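Local coordinates for protein tRNA (uracil(54)-C(5))-methyltransferase (Pyrococcus abyssi, PDB 2JJQ) that transfers a methyl group from S-adenosyl-L-methionine to C5 of uridine 54 in tRNA, giving 5-methyluridine and S-adenosyl-L-homocysteine, at residues Ser286-Gly291 with Glu419-Leu424; Ile382-Cys387 with Arg394-Leu399; Pro218-Tyr223 with Asp227-Ser232; Glu169-Phe174 with Gly190-Met195. All coordinates share one frame; numbering follows the deposited sequence.

Interaction 1: residues Ser286-Gly291 with Glu419-Leu424; sequences SELVEG and ELVAKL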
loop_
_atom_site.group_PDB
_atom_site.type_symbol
_atom_site.label_atom_id
_atom_site.label_comp_id
_atom_site.label_asym_id
_atom_site.label_seq_id
_atom_site.Cartn_x
_atom_site.Cartn_y
_atom_site.Cartn_z
ATOM N N SER A 286 17.917 -6.853 -1.357
ATOM C CA SER A 286 19.095 -7.281 -2.131
ATOM C C SER A 286 20.291 -7.448 -1.208
ATOM O O SER A 286 21.223 -8.187 -1.539
ATOM C CB SER A 286 19.465 -6.314 -3.270
ATOM O OG SER A 286 19.963 -5.110 -2.758
ATOM N N GLU A 287 20.296 -6.718 -0.100
ATOM C CA GLU A 287 21.413 -6.769 0.846
ATOM C C GLU A 287 21.383 -8.018 1.748
ATOM O O GLU A 287 22.437 -8.523 2.183
ATOM C CB GLU A 287 21.430 -5.496 1.687
ATOM C CG GLU A 287 21.929 -4.360 0.826
ATOM C CD GLU A 287 21.688 -2.980 1.400
ATOM O OE1 GLU A 287 21.171 -2.851 2.544
ATOM O OE2 GLU A 287 22.016 -2.017 0.661
ATOM N N LEU A 288 20.184 -8.501 2.021
ATOM C CA LEU A 288 19.969 -9.602 2.959
ATOM C C LEU A 288 20.075 -10.972 2.325
ATOM O O LEU A 288 20.407 -11.942 3.015
ATOM C CB LEU A 288 18.586 -9.471 3.596
ATOM C CG LEU A 288 18.475 -8.244 4.534
ATOM C CD1 LEU A 288 17.060 -8.206 5.126
ATOM C CD2 LEU A 288 19.510 -8.180 5.644
ATOM N N VAL A 289 19.733 -11.094 1.043
ATOM C CA VAL A 289 19.792 -12.430 0.424
ATOM C C VAL A 289 21.260 -12.930 0.383
ATOM O O VAL A 289 22.189 -12.142 0.441
ATOM C CB VAL A 289 19.175 -12.459 -0.983
ATOM C CG1 VAL A 289 17.717 -11.871 -0.952
ATOM C CG2 VAL A 289 19.987 -11.580 -1.973
ATOM N N GLU A 290 21.428 -14.231 0.225
ATOM C CA GLU A 290 22.751 -14.855 0.117
ATOM C C GLU A 290 22.769 -15.855 -1.029
ATOM O O GLU A 290 21.779 -16.507 -1.327
ATOM C CB GLU A 290 23.147 -15.543 1.428
ATOM C CG GLU A 290 23.424 -14.547 2.563
ATOM C CD GLU A 290 23.932 -15.193 3.823
ATOM O OE1 GLU A 290 24.310 -16.377 3.795
ATOM O OE2 GLU A 290 23.954 -14.505 4.861
ATOM N N GLY A 291 23.943 -16.011 -1.647
ATOM C CA GLY A 291 24.103 -17.021 -2.666
ATOM C C GLY A 291 23.781 -16.490 -4.048
ATOM O O GLY A 291 23.886 -15.303 -4.295
ATOM N N GLU A 419 6.148 -1.861 7.343
ATOM C CA GLU A 419 6.652 -2.987 6.552
ATOM C C GLU A 419 7.905 -3.601 7.174
ATOM O O GLU A 419 8.943 -2.962 7.232
ATOM C CB GLU A 419 7.010 -2.526 5.158
ATOM C CG GLU A 419 7.461 -3.649 4.242
ATOM C CD GLU A 419 6.304 -4.269 3.479
ATOM O OE1 GLU A 419 5.163 -4.172 3.970
ATOM O OE2 GLU A 419 6.534 -4.790 2.362
ATOM N N LEU A 420 7.863 -4.854 7.570
ATOM C CA LEU A 420 9.042 -5.456 8.220
ATOM C C LEU A 420 9.808 -6.211 7.152
ATOM O O LEU A 420 9.198 -6.750 6.213
ATOM C CB LEU A 420 8.585 -6.496 9.224
ATOM C CG LEU A 420 8.090 -6.064 10.565
ATOM C CD1 LEU A 420 7.458 -7.375 11.147
ATOM C CD2 LEU A 420 9.352 -5.677 11.349
ATOM N N VAL A 421 11.134 -6.328 7.316
ATOM C CA VAL A 421 11.924 -7.147 6.397
ATOM C C VAL A 421 12.832 -7.919 7.337
ATOM O O VAL A 421 13.661 -7.323 8.052
ATOM C CB VAL A 421 12.765 -6.305 5.373
ATOM C CG1 VAL A 421 13.542 -7.228 4.437
ATOM C CG2 VAL A 421 11.878 -5.314 4.584
ATOM N N ALA A 422 12.670 -9.244 7.359
ATOM C CA ALA A 422 13.469 -10.065 8.251
ATOM C C ALA A 422 14.305 -11.095 7.494
ATOM O O ALA A 422 13.804 -11.758 6.575
ATOM C CB ALA A 422 12.562 -10.775 9.249
ATOM N N LYS A 423 15.573 -11.212 7.883
ATOM C CA LYS A 423 16.427 -12.260 7.381
ATOM C C LYS A 423 16.472 -13.392 8.440
ATOM O O LYS A 423 16.861 -13.151 9.598
ATOM C CB LYS A 423 17.830 -11.705 7.182
ATOM C CG LYS A 423 18.785 -12.764 6.704
ATOM C CD LYS A 423 20.134 -12.159 6.541
ATOM C CE LYS A 423 21.055 -13.147 5.846
ATOM N NZ LYS A 423 22.262 -12.481 5.296
ATOM N N LEU A 424 16.093 -14.583 8.025
ATOM C CA LEU A 424 15.955 -15.762 8.900
ATOM C C LEU A 424 17.001 -16.781 8.485
ATOM O O LEU A 424 17.165 -17.033 7.259
ATOM C CB LEU A 424 14.586 -16.419 8.700
ATOM C CG LEU A 424 13.388 -15.471 8.765
ATOM C CD1 LEU A 424 12.093 -16.279 8.550
ATOM C CD2 LEU A 424 13.448 -14.703 10.089
HETATM O O HOH W 1 23.242 -9.750 4.659
HETATM O O HOH W 2 23.320 -11.010 2.917
#

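Interaction 2: residues Ile382-Cys387 with Arg394-Leu399; sequences IVYVSC and RDVKML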
loop_
_atom_site.group_PDB
_atom_site.type_symbol
_atom_site.label_atom_id
_atom_site.label_comp_id
_atom_site.label_asym_id
_atom_site.label_seq_id
_atom_site.Cartn_x
_atom_site.Cartn_y
_atom_site.Cartn_z
ATOM N N ILE A 382 16.091 -17.378 4.565
ATOM C CA ILE A 382 14.759 -16.923 4.190
ATOM C C ILE A 382 14.665 -15.428 4.437
ATOM O O ILE A 382 15.021 -14.943 5.524
ATOM C CB ILE A 382 13.620 -17.666 4.977
ATOM C CG1 ILE A 382 13.626 -19.143 4.605
ATOM C CG2 ILE A 382 12.295 -17.002 4.646
ATOM C CD1 ILE A 382 12.734 -20.033 5.559
ATOM N N VAL A 383 14.153 -14.674 3.460
ATOM C CA VAL A 383 13.870 -13.239 3.706
ATOM C C VAL A 383 12.352 -13.067 3.717
ATOM O O VAL A 383 11.708 -13.347 2.739
ATOM C CB VAL A 383 14.522 -12.283 2.597
ATOM C CG1 VAL A 383 14.100 -10.827 2.857
ATOM C CG2 VAL A 383 16.038 -12.424 2.576
ATOM N N TYR A 384 11.787 -12.631 4.837
ATOM C CA TYR A 384 10.354 -12.577 5.011
ATOM C C TYR A 384 9.989 -11.087 5.067
ATOM O O TYR A 384 10.501 -10.357 5.917
ATOM C CB TYR A 384 9.980 -13.306 6.304
ATOM C CG TYR A 384 8.482 -13.578 6.548
ATOM C CD1 TYR A 384 8.060 -14.784 7.141
ATOM C CD2 TYR A 384 7.506 -12.665 6.162
ATOM C CE1 TYR A 384 6.688 -15.056 7.418
ATOM C CE2 TYR A 384 6.128 -12.914 6.453
ATOM C CZ TYR A 384 5.741 -14.130 7.049
ATOM O OH TYR A 384 4.394 -14.350 7.301
ATOM N N VAL A 385 9.168 -10.632 4.122
ATOM C CA VAL A 385 8.685 -9.256 4.084
ATOM C C VAL A 385 7.212 -9.271 4.450
ATOM O O VAL A 385 6.462 -10.105 3.943
ATOM C CB VAL A 385 8.860 -8.715 2.639
ATOM C CG1 VAL A 385 8.291 -7.325 2.477
ATOM C CG2 VAL A 385 10.343 -8.761 2.262
ATOM N N SER A 386 6.799 -8.372 5.343
ATOM C CA SER A 386 5.436 -8.432 5.892
ATOM C C SER A 386 5.003 -7.066 6.371
ATOM O O SER A 386 5.775 -6.397 7.062
ATOM C CB SER A 386 5.399 -9.370 7.113
ATOM O OG SER A 386 4.097 -9.475 7.690
ATOM N N CYS A 387 3.782 -6.654 6.065
ATOM C CA CYS A 387 3.233 -5.476 6.795
ATOM C C CYS A 387 2.224 -5.939 7.888
ATOM O O CYS A 387 1.474 -5.137 8.422
ATOM C CB CYS A 387 2.581 -4.448 5.836
ATOM S SG CYS A 387 1.120 -5.076 5.110
ATOM N N ARG A 394 3.831 -15.130 14.193
ATOM C CA ARG A 394 3.204 -16.455 14.170
ATOM C C ARG A 394 3.969 -17.415 13.287
ATOM O O ARG A 394 4.320 -18.527 13.707
ATOM C CB ARG A 394 1.777 -16.343 13.655
ATOM C CG ARG A 394 0.993 -17.718 13.697
ATOM C CD ARG A 394 -0.172 -17.740 12.727
ATOM N NE ARG A 394 0.243 -17.643 11.314
ATOM C CZ ARG A 394 -0.608 -17.452 10.294
ATOM N NH1 ARG A 394 -1.923 -17.321 10.540
ATOM N NH2 ARG A 394 -0.152 -17.377 9.033
ATOM N N ASP A 395 4.219 -16.999 12.039
ATOM C CA ASP A 395 4.866 -17.874 11.072
ATOM C C ASP A 395 6.316 -18.154 11.486
ATOM O O ASP A 395 6.801 -19.248 11.273
ATOM C CB ASP A 395 4.855 -17.232 9.660
ATOM C CG ASP A 395 3.492 -17.239 8.994
ATOM O OD1 ASP A 395 2.558 -17.927 9.487
ATOM O OD2 ASP A 395 3.323 -16.510 7.959
ATOM N N VAL A 396 7.016 -17.178 12.058
ATOM C CA VAL A 396 8.433 -17.399 12.349
ATOM C C VAL A 396 8.595 -18.508 13.427
ATOM O O VAL A 396 9.533 -19.305 13.358
ATOM C CB VAL A 396 9.209 -16.087 12.666
ATOM C CG1 VAL A 396 10.658 -16.399 13.132
ATOM C CG2 VAL A 396 9.303 -15.242 11.424
ATOM N N LYS A 397 7.661 -18.576 14.371
ATOM C CA LYS A 397 7.654 -19.655 15.386
ATOM C C LYS A 397 7.535 -21.032 14.761
ATOM O O LYS A 397 8.138 -21.992 15.256
ATOM C CB LYS A 397 6.495 -19.473 16.387
ATOM C CG LYS A 397 6.699 -18.358 17.369
ATOM C CD LYS A 397 5.468 -18.183 18.289
ATOM C CE LYS A 397 4.719 -16.922 17.927
ATOM N NZ LYS A 397 3.976 -16.384 19.109
ATOM N N MET A 398 6.753 -21.129 13.686
ATOM C CA MET A 398 6.574 -22.393 12.983
ATOM C C MET A 398 7.805 -22.769 12.149
ATOM O O MET A 398 8.041 -23.941 11.881
ATOM C CB MET A 398 5.355 -22.348 12.076
ATOM C CG MET A 398 4.117 -21.744 12.707
ATOM S SD MET A 398 2.828 -21.439 11.485
ATOM C CE MET A 398 1.400 -21.139 12.541
ATOM N N LEU A 399 8.580 -21.778 11.702
ATOM C CA LEU A 399 9.775 -22.089 10.893
ATOM C C LEU A 399 10.949 -22.548 11.746
ATOM O O LEU A 399 11.211 -21.961 12.802
ATOM C CB LEU A 399 10.194 -20.819 10.140
ATOM C CG LEU A 399 9.218 -20.513 8.994
ATOM C CD1 LEU A 399 9.411 -19.068 8.515
ATOM C CD2 LEU A 399 9.290 -21.532 7.783
#

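Interaction 3: residues Pro218-Tyr223 with Asp227-Ser232; sequences PDPTNY and DSIYWS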
loop_
_atom_site.group_PDB
_atom_site.type_symbol
_atom_site.label_atom_id
_atom_site.label_comp_id
_atom_site.label_asym_id
_atom_site.label_seq_id
_atom_site.Cartn_x
_atom_site.Cartn_y
_atom_site.Cartn_z
ATOM N N PRO A 218 -16.860 10.680 -22.990
ATOM C CA PRO A 218 -16.392 11.736 -23.884
ATOM C C PRO A 218 -14.855 11.696 -24.037
ATOM O O PRO A 218 -14.142 11.360 -23.091
ATOM C CB PRO A 218 -16.806 13.010 -23.159
ATOM C CG PRO A 218 -18.070 12.580 -22.370
ATOM C CD PRO A 218 -17.680 11.207 -21.882
ATOM N N ASP A 219 -14.362 12.032 -25.233
ATOM C CA ASP A 219 -12.928 12.116 -25.500
ATOM C C ASP A 219 -12.243 12.921 -24.409
ATOM O O ASP A 219 -12.540 14.084 -24.236
ATOM C CB ASP A 219 -12.730 12.789 -26.849
ATOM C CG ASP A 219 -11.291 12.849 -27.254
ATOM O OD1 ASP A 219 -10.409 12.397 -26.490
ATOM O OD2 ASP A 219 -11.045 13.366 -28.364
ATOM N N PRO A 220 -11.328 12.288 -23.627
ATOM C CA PRO A 220 -10.685 12.986 -22.523
ATOM C C PRO A 220 -9.394 13.713 -22.935
ATOM O O PRO A 220 -8.869 14.482 -22.190
ATOM C CB PRO A 220 -10.355 11.831 -21.548
ATOM C CG PRO A 220 -10.102 10.655 -22.453
ATOM C CD PRO A 220 -11.001 10.836 -23.649
ATOM N N THR A 221 -8.936 13.484 -24.158
ATOM C CA THR A 221 -7.667 13.980 -24.678
ATOM C C THR A 221 -7.498 15.487 -24.677
ATOM O O THR A 221 -6.407 15.983 -24.479
ATOM C CB THR A 221 -7.482 13.406 -26.097
ATOM O OG1 THR A 221 -7.007 12.064 -25.941
ATOM C CG2 THR A 221 -6.514 14.173 -26.839
ATOM N N ASN A 222 -8.572 16.221 -24.884
ATOM C CA ASN A 222 -8.485 17.685 -24.802
ATOM C C ASN A 222 -8.553 18.245 -23.389
ATOM O O ASN A 222 -8.470 19.445 -23.202
ATOM C CB ASN A 222 -9.586 18.339 -25.637
ATOM C CG ASN A 222 -9.337 18.182 -27.127
ATOM O OD1 ASN A 222 -10.263 17.884 -27.887
ATOM N ND2 ASN A 222 -8.081 18.360 -27.545
ATOM N N TYR A 223 -8.695 17.375 -22.393
ATOM C CA TYR A 223 -8.820 17.869 -21.036
ATOM C C TYR A 223 -7.644 17.504 -20.170
ATOM O O TYR A 223 -7.409 18.148 -19.158
ATOM C CB TYR A 223 -10.105 17.320 -20.413
ATOM C CG TYR A 223 -11.305 17.918 -21.082
ATOM C CD1 TYR A 223 -11.829 19.155 -20.652
ATOM C CD2 TYR A 223 -11.881 17.300 -22.193
ATOM C CE1 TYR A 223 -12.936 19.723 -21.300
ATOM C CE2 TYR A 223 -12.969 17.853 -22.826
ATOM C CZ TYR A 223 -13.491 19.058 -22.378
ATOM O OH TYR A 223 -14.586 19.595 -23.040
ATOM N N ASP A 227 0.643 11.288 -19.456
ATOM C CA ASP A 227 1.209 10.293 -20.366
ATOM C C ASP A 227 0.256 9.172 -20.755
ATOM O O ASP A 227 0.359 8.615 -21.853
ATOM C CB ASP A 227 2.406 9.656 -19.678
ATOM C CG ASP A 227 3.375 10.709 -19.164
ATOM O OD1 ASP A 227 4.419 10.866 -19.833
ATOM O OD2 ASP A 227 3.052 11.382 -18.153
ATOM N N SER A 228 -0.632 8.782 -19.844
ATOM C CA SER A 228 -1.565 7.668 -20.126
ATOM C C SER A 228 -2.953 8.078 -19.582
ATOM O O SER A 228 -3.035 8.578 -18.435
ATOM C CB SER A 228 -1.056 6.375 -19.423
ATOM O OG SER A 228 -1.970 5.298 -19.580
ATOM N N ILE A 229 -4.017 7.947 -20.395
ATOM C CA ILE A 229 -5.388 8.114 -19.939
ATOM C C ILE A 229 -6.119 6.799 -20.221
ATOM O O ILE A 229 -6.062 6.285 -21.323
ATOM C CB ILE A 229 -6.120 9.226 -20.682
ATOM C CG1 ILE A 229 -5.381 10.555 -20.519
ATOM C CG2 ILE A 229 -7.593 9.260 -20.184
ATOM C CD1 ILE A 229 -5.722 11.565 -21.646
ATOM N N TYR A 230 -6.772 6.236 -19.217
ATOM C CA TYR A 230 -7.493 4.999 -19.356
ATOM C C TYR A 230 -8.957 5.246 -19.023
ATOM O O TYR A 230 -9.277 6.120 -18.181
ATOM C CB TYR A 230 -6.976 3.984 -18.354
ATOM C CG TYR A 230 -5.959 3.027 -18.940
ATOM C CD1 TYR A 230 -6.361 1.767 -19.439
ATOM C CD2 TYR A 230 -4.632 3.361 -18.991
ATOM C CE1 TYR A 230 -5.467 0.880 -19.958
ATOM C CE2 TYR A 230 -3.701 2.465 -19.513
ATOM C CZ TYR A 230 -4.118 1.207 -19.975
ATOM O OH TYR A 230 -3.179 0.310 -20.498
ATOM N N TRP A 231 -9.818 4.499 -19.708
ATOM C CA TRP A 231 -11.217 4.369 -19.368
ATOM C C TRP A 231 -11.476 2.899 -19.044
ATOM O O TRP A 231 -11.206 2.040 -19.874
ATOM C CB TRP A 231 -12.078 4.808 -20.559
ATOM C CG TRP A 231 -13.544 4.570 -20.368
ATOM C CD1 TRP A 231 -14.252 4.488 -19.176
ATOM C CD2 TRP A 231 -14.486 4.365 -21.411
ATOM N NE1 TRP A 231 -15.602 4.259 -19.446
ATOM C CE2 TRP A 231 -15.764 4.164 -20.809
ATOM C CE3 TRP A 231 -14.390 4.399 -22.814
ATOM C CZ2 TRP A 231 -16.930 3.986 -21.573
ATOM C CZ3 TRP A 231 -15.546 4.178 -23.569
ATOM C CH2 TRP A 231 -16.793 3.973 -22.946
ATOM N N SER A 232 -11.983 2.616 -17.837
ATOM C CA SER A 232 -12.285 1.271 -17.388
ATOM C C SER A 232 -13.766 1.255 -17.004
ATOM O O SER A 232 -14.273 2.220 -16.478
ATOM C CB SER A 232 -11.469 0.883 -16.161
ATOM O OG SER A 232 -10.068 0.951 -16.427
#

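Interaction 4: residues Glu169-Phe174 with Gly190-Met195; sequences ERLKEF and GFLRYM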
loop_
_atom_site.group_PDB
_atom_site.type_symbol
_atom_site.label_atom_id
_atom_site.label_comp_id
_atom_site.label_asym_id
_atom_site.label_seq_id
_atom_site.Cartn_x
_atom_site.Cartn_y
_atom_site.Cartn_z
ATOM N N GLU A 169 -8.485 19.588 -10.874
ATOM C CA GLU A 169 -8.987 20.763 -11.563
ATOM C C GLU A 169 -9.372 20.467 -13.019
ATOM O O GLU A 169 -10.433 20.914 -13.462
ATOM C CB GLU A 169 -8.024 21.932 -11.412
ATOM C CG GLU A 169 -6.802 21.908 -12.259
ATOM C CD GLU A 169 -5.980 23.189 -12.056
ATOM O OE1 GLU A 169 -5.481 23.400 -10.924
ATOM O OE2 GLU A 169 -5.865 23.989 -13.020
ATOM N N ARG A 170 -8.578 19.657 -13.743
ATOM C CA ARG A 170 -8.965 19.251 -15.094
ATOM C C ARG A 170 -10.232 18.413 -15.079
ATOM O O ARG A 170 -11.036 18.440 -16.007
ATOM C CB ARG A 170 -7.884 18.436 -15.776
ATOM C CG ARG A 170 -6.498 19.048 -15.817
ATOM C CD ARG A 170 -6.392 20.192 -16.732
ATOM N NE ARG A 170 -4.956 20.470 -16.972
ATOM C CZ ARG A 170 -4.332 20.105 -18.087
ATOM N NH1 ARG A 170 -5.028 19.486 -19.022
ATOM N NH2 ARG A 170 -3.046 20.390 -18.285
ATOM N N LEU A 171 -10.381 17.595 -14.041
ATOM C CA LEU A 171 -11.520 16.704 -14.035
ATOM C C LEU A 171 -12.801 17.543 -13.974
ATOM O O LEU A 171 -13.801 17.234 -14.621
ATOM C CB LEU A 171 -11.465 15.769 -12.807
ATOM C CG LEU A 171 -12.669 14.823 -12.691
ATOM C CD1 LEU A 171 -12.995 13.976 -13.937
ATOM C CD2 LEU A 171 -12.463 13.903 -11.430
ATOM N N LYS A 172 -12.775 18.566 -13.130
ATOM C CA LYS A 172 -13.958 19.424 -12.966
ATOM C C LYS A 172 -14.340 20.076 -14.312
ATOM O O LYS A 172 -15.508 20.117 -14.686
ATOM C CB LYS A 172 -13.694 20.467 -11.862
ATOM C CG LYS A 172 -13.782 19.835 -10.479
ATOM C CD LYS A 172 -13.350 20.823 -9.452
ATOM C CE LYS A 172 -13.537 20.280 -8.084
ATOM N NZ LYS A 172 -12.769 21.106 -7.089
ATOM N N GLU A 173 -13.336 20.523 -15.068
ATOM C CA GLU A 173 -13.587 21.109 -16.407
ATOM C C GLU A 173 -14.201 20.127 -17.385
ATOM O O GLU A 173 -15.165 20.458 -18.091
ATOM C CB GLU A 173 -12.298 21.606 -17.014
ATOM C CG GLU A 173 -11.748 22.867 -16.406
ATOM C CD GLU A 173 -10.285 23.061 -16.818
ATOM O OE1 GLU A 173 -9.842 22.394 -17.788
ATOM O OE2 GLU A 173 -9.570 23.858 -16.164
ATOM N N PHE A 174 -13.639 18.910 -17.410
ATOM C CA PHE A 174 -14.122 17.768 -18.191
ATOM C C PHE A 174 -15.590 17.467 -17.876
ATOM O O PHE A 174 -16.431 17.352 -18.787
ATOM C CB PHE A 174 -13.246 16.530 -17.843
ATOM C CG PHE A 174 -13.462 15.316 -18.715
ATOM C CD1 PHE A 174 -13.632 15.425 -20.102
ATOM C CD2 PHE A 174 -13.389 14.025 -18.146
ATOM C CE1 PHE A 174 -13.817 14.295 -20.895
ATOM C CE2 PHE A 174 -13.558 12.889 -18.925
ATOM C CZ PHE A 174 -13.785 13.008 -20.323
ATOM N N GLY A 190 -25.468 6.876 -11.952
ATOM C CA GLY A 190 -24.506 7.832 -12.493
ATOM C C GLY A 190 -23.350 7.121 -13.175
ATOM O O GLY A 190 -23.017 5.971 -12.815
ATOM N N PHE A 191 -22.750 7.796 -14.167
ATOM C CA PHE A 191 -21.827 7.130 -15.084
ATOM C C PHE A 191 -20.425 7.112 -14.485
ATOM O O PHE A 191 -19.852 6.044 -14.302
ATOM C CB PHE A 191 -21.833 7.851 -16.443
ATOM C CG PHE A 191 -20.751 7.396 -17.399
ATOM C CD1 PHE A 191 -20.766 6.106 -17.916
ATOM C CD2 PHE A 191 -19.756 8.293 -17.809
ATOM C CE1 PHE A 191 -19.782 5.697 -18.808
ATOM C CE2 PHE A 191 -18.762 7.901 -18.699
ATOM C CZ PHE A 191 -18.766 6.622 -19.192
ATOM N N LEU A 192 -19.886 8.279 -14.167
ATOM C CA LEU A 192 -18.508 8.342 -13.698
ATOM C C LEU A 192 -18.414 8.011 -12.182
ATOM O O LEU A 192 -19.104 8.623 -11.374
ATOM C CB LEU A 192 -17.939 9.746 -14.028
ATOM C CG LEU A 192 -16.493 10.092 -13.732
ATOM C CD1 LEU A 192 -15.570 9.001 -14.326
ATOM C CD2 LEU A 192 -16.191 11.488 -14.338
ATOM N N ARG A 193 -17.562 7.058 -11.797
ATOM C CA ARG A 193 -17.482 6.631 -10.378
ATOM C C ARG A 193 -16.153 7.043 -9.696
ATOM O O ARG A 193 -16.180 7.614 -8.604
ATOM C CB ARG A 193 -17.711 5.123 -10.251
ATOM C CG ARG A 193 -19.034 4.636 -10.861
ATOM C CD ARG A 193 -20.219 5.344 -10.137
ATOM N NE ARG A 193 -21.559 5.070 -10.668
ATOM C CZ ARG A 193 -22.369 4.135 -10.176
ATOM N NH1 ARG A 193 -21.933 3.368 -9.197
ATOM N NH2 ARG A 193 -23.584 3.948 -10.687
ATOM N N TYR A 194 -15.003 6.737 -10.316
ATOM C CA TYR A 194 -13.698 7.039 -9.722
ATOM C C TYR A 194 -12.753 7.611 -10.758
ATOM O O TYR A 194 -12.815 7.217 -11.945
ATOM C CB TYR A 194 -13.011 5.752 -9.150
ATOM C CG TYR A 194 -13.689 5.181 -7.921
ATOM C CD1 TYR A 194 -13.372 5.646 -6.656
ATOM C CD2 TYR A 194 -14.634 4.176 -8.044
ATOM C CE1 TYR A 194 -14.007 5.145 -5.540
ATOM C CE2 TYR A 194 -15.291 3.640 -6.902
ATOM C CZ TYR A 194 -14.957 4.144 -5.656
ATOM O OH TYR A 194 -15.583 3.659 -4.524
ATOM N N MET A 195 -11.848 8.476 -10.300
ATOM C CA MET A 195 -10.680 8.854 -11.072
ATOM C C MET A 195 -9.516 8.282 -10.263
ATOM O O MET A 195 -9.309 8.702 -9.134
ATOM C CB MET A 195 -10.509 10.372 -11.123
ATOM C CG MET A 195 -9.115 10.781 -11.702
ATOM S SD MET A 195 -8.934 12.513 -12.191
ATOM C CE MET A 195 -8.926 13.342 -10.589
#

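Interaction 1: residues Ser286-Gly291 with Glu419-Leu424
Leu288, the last helical residue of helix 275-288, packs on strand 419-424 through both its methyls. CD1 comes to 3.7 Å from Val421 CG1, the two side chains crossing at a slant, while CD2 lies 4.1 Å from Lys423 CD, against the aliphatic part of the lysine, which it crosses obliquely. This close-packed, buried end joins the helix preceding strand 293-297 to the antiparallel strand of the class I methyltransferase sheet. The other end is polar and hydrated. Lys423 is extended through all its torsions (chi1 178°), which carries NZ past Leu288 to the exposed Glu290. There NZ makes a salt bridge of 2.7 Å with Glu290 OE2, met on the anti side of the carboxylate and 23° out of its plane. NZ also gives a weak hydrogen bond of 3.0 Å to Leu288 O. Two waters accept from NZ: both donate to Glu287 O, and the second also to Val289 O (2.9 Å), linking the carbonyls on either side of Leu288. The three N-H of the ammonium are thus shared among four acceptors, a carboxylate, two waters and, weakly, Leu288 O, at a helix C-terminus where the helix dipole and Glu290 would be expected to favour the protonated lysine.

Interaction 2: residues Ile382-Cys387 with Arg394-Leu399
This is a buried helix-on-sheet contact, apolar between the segments but for one polar link: helix 389-398 lies over strand 381-386, and Tyr384 binds Asp395. Tyr384 OH donates to Asp395 OD2 in a very short hydrogen bond of 2.5 Å. Tyr384 CG, anti to the backbone N (chi1 -170°), sends the ring out toward the helix, and Asp395 OD2 lies at the ring edge, ring and carboxylate planes 34° apart. Asp395 CB rests 3.6 Å from Tyr384 CE1, and Phe392 meets the same ring edge-to-face. Strand, helix and the later strand 403-409 form a beta-alpha-beta crossover of the Rossmann-like methyltransferase domain; it passes over the antiparallel strand 419-424, and Cys387, the predicted nucleophile, follows strand 381-386 directly. Several donors hold the carboxylate: Arg394 takes OD1 side-on with two nitrogens, NH2 at 2.8 Å from Asp395 OD1 on the syn side and NE at 3.0 Å from above the carboxylate plane, while OD2 also accepts from Leu366 N. Arg394 NH2 has a second acceptor in Ala364 O. Toward the strand's start and the helix's end contacts are longer: Val396 CG2 approaches Tyr384 CD1 obliquely at 4.5 Å, and Ile382 CD1 lies 4.4 Å from Leu399 CD2.

Interaction 3: residues Pro218-Tyr223 with Asp227-Ser232
The puckered ring of Pro220 is met along its CB-CG edge by one methyl: Ile229 CG2 lies 3.7 Å from Pro220 CG and 4.0 Å from Pro220 CB. Trp249 of strand 244-250 and Phe174 of helix 162-178 also touch this proline. The truly flat group, the Asp219 carboxylate, is approached from above its plane: Thr221 N donates to Asp219 OD1 at 3.0 Å, with an N-H...O angle of 157°. Ile229 divides its branches between the turn residues. With chi1 at -58°, CG2 stands anti to the backbone N and serves the proline, whereas CG1 lies beside the backbone N and leads to CD1, 4.3 Å from Thr221 CA. No hydrogen bond joins 218-223 to 227-232; the contact is apolar and small. Within 218-223 the backbone is pinned instead, Tyr223 N bonding to Pro220 O at 2.9 Å. Asp219 thus opens an Asx turn that runs straight into a type I beta turn over Pro220-Tyr223. The Asx turn and the beta turn belong to the connection between the parallel, adjacent strands 206-212 and 228-233, and set the proline on one face of the five-stranded sheet.

Interaction 4: residues Glu169-Phe174 with Gly190-Met195
Leu171 of helix 162-178 meets two side chains of strand 192-199 with its two methyls. CD2 faces Met195 tip to tip, 3.7 Å from Met195 CE and 3.9 Å from Met195 SD; the methionine chain runs extended until chi3 (71°) turns its methyl aside against the leucine. CD1 lies 4.1 Å from Leu192 CD2, these two leucines sliding past each other in opposite directions. Ile135 of strand 130-136 touches all three residues, and Phe210 of strand 206-212 also reaches Leu171, so the helix packs on one face of a five-stranded mixed sheet. Leu192 and Met195 both face the helix although three positions apart, because Arg193 and Tyr194 together oppose Val211 in a classic beta bulge. Arg193 grips Gly190 O, just before the strand, side-on: NE at 2.7 Å from Gly190 O comes from above the carbonyl plane, NH2 at 3.0 Å on a lone pair. Trp183 makes a cation-pi contact with Arg193. Farther out, Met195 is about 9 Å, between side chains, from Cys157, a [4Fe-4S] cluster ligand by similarity.

Overall arrangement
The four contacts form two pairs on opposite sides of the chain's centre, with contact centres 41 to 43 Å apart between pairs. Interactions 1 and 2, centred 11 Å apart, share the catalytic sheet: strands 419-424 and 381-386 are neighbours, with Leu420 N 2.6 Å from Ser386 O. Where strand 381-386 ends and strand 419-424 begins lie the predicted nucleophile Cys387 and proton acceptor Glu419; Glu419 OE1 lies 3.2 Å from Cys387 CB. The side chains of Val421 and Tyr384 are each about 10 Å from the bound S-adenosyl-L-homocysteine. Interactions 3 and 4, likewise 11 Å apart, meet the five-stranded sheet and each other, through Tyr223 O and Arg170 NH1 (2.7 Å) and the Phe174 and Tyr223 rings.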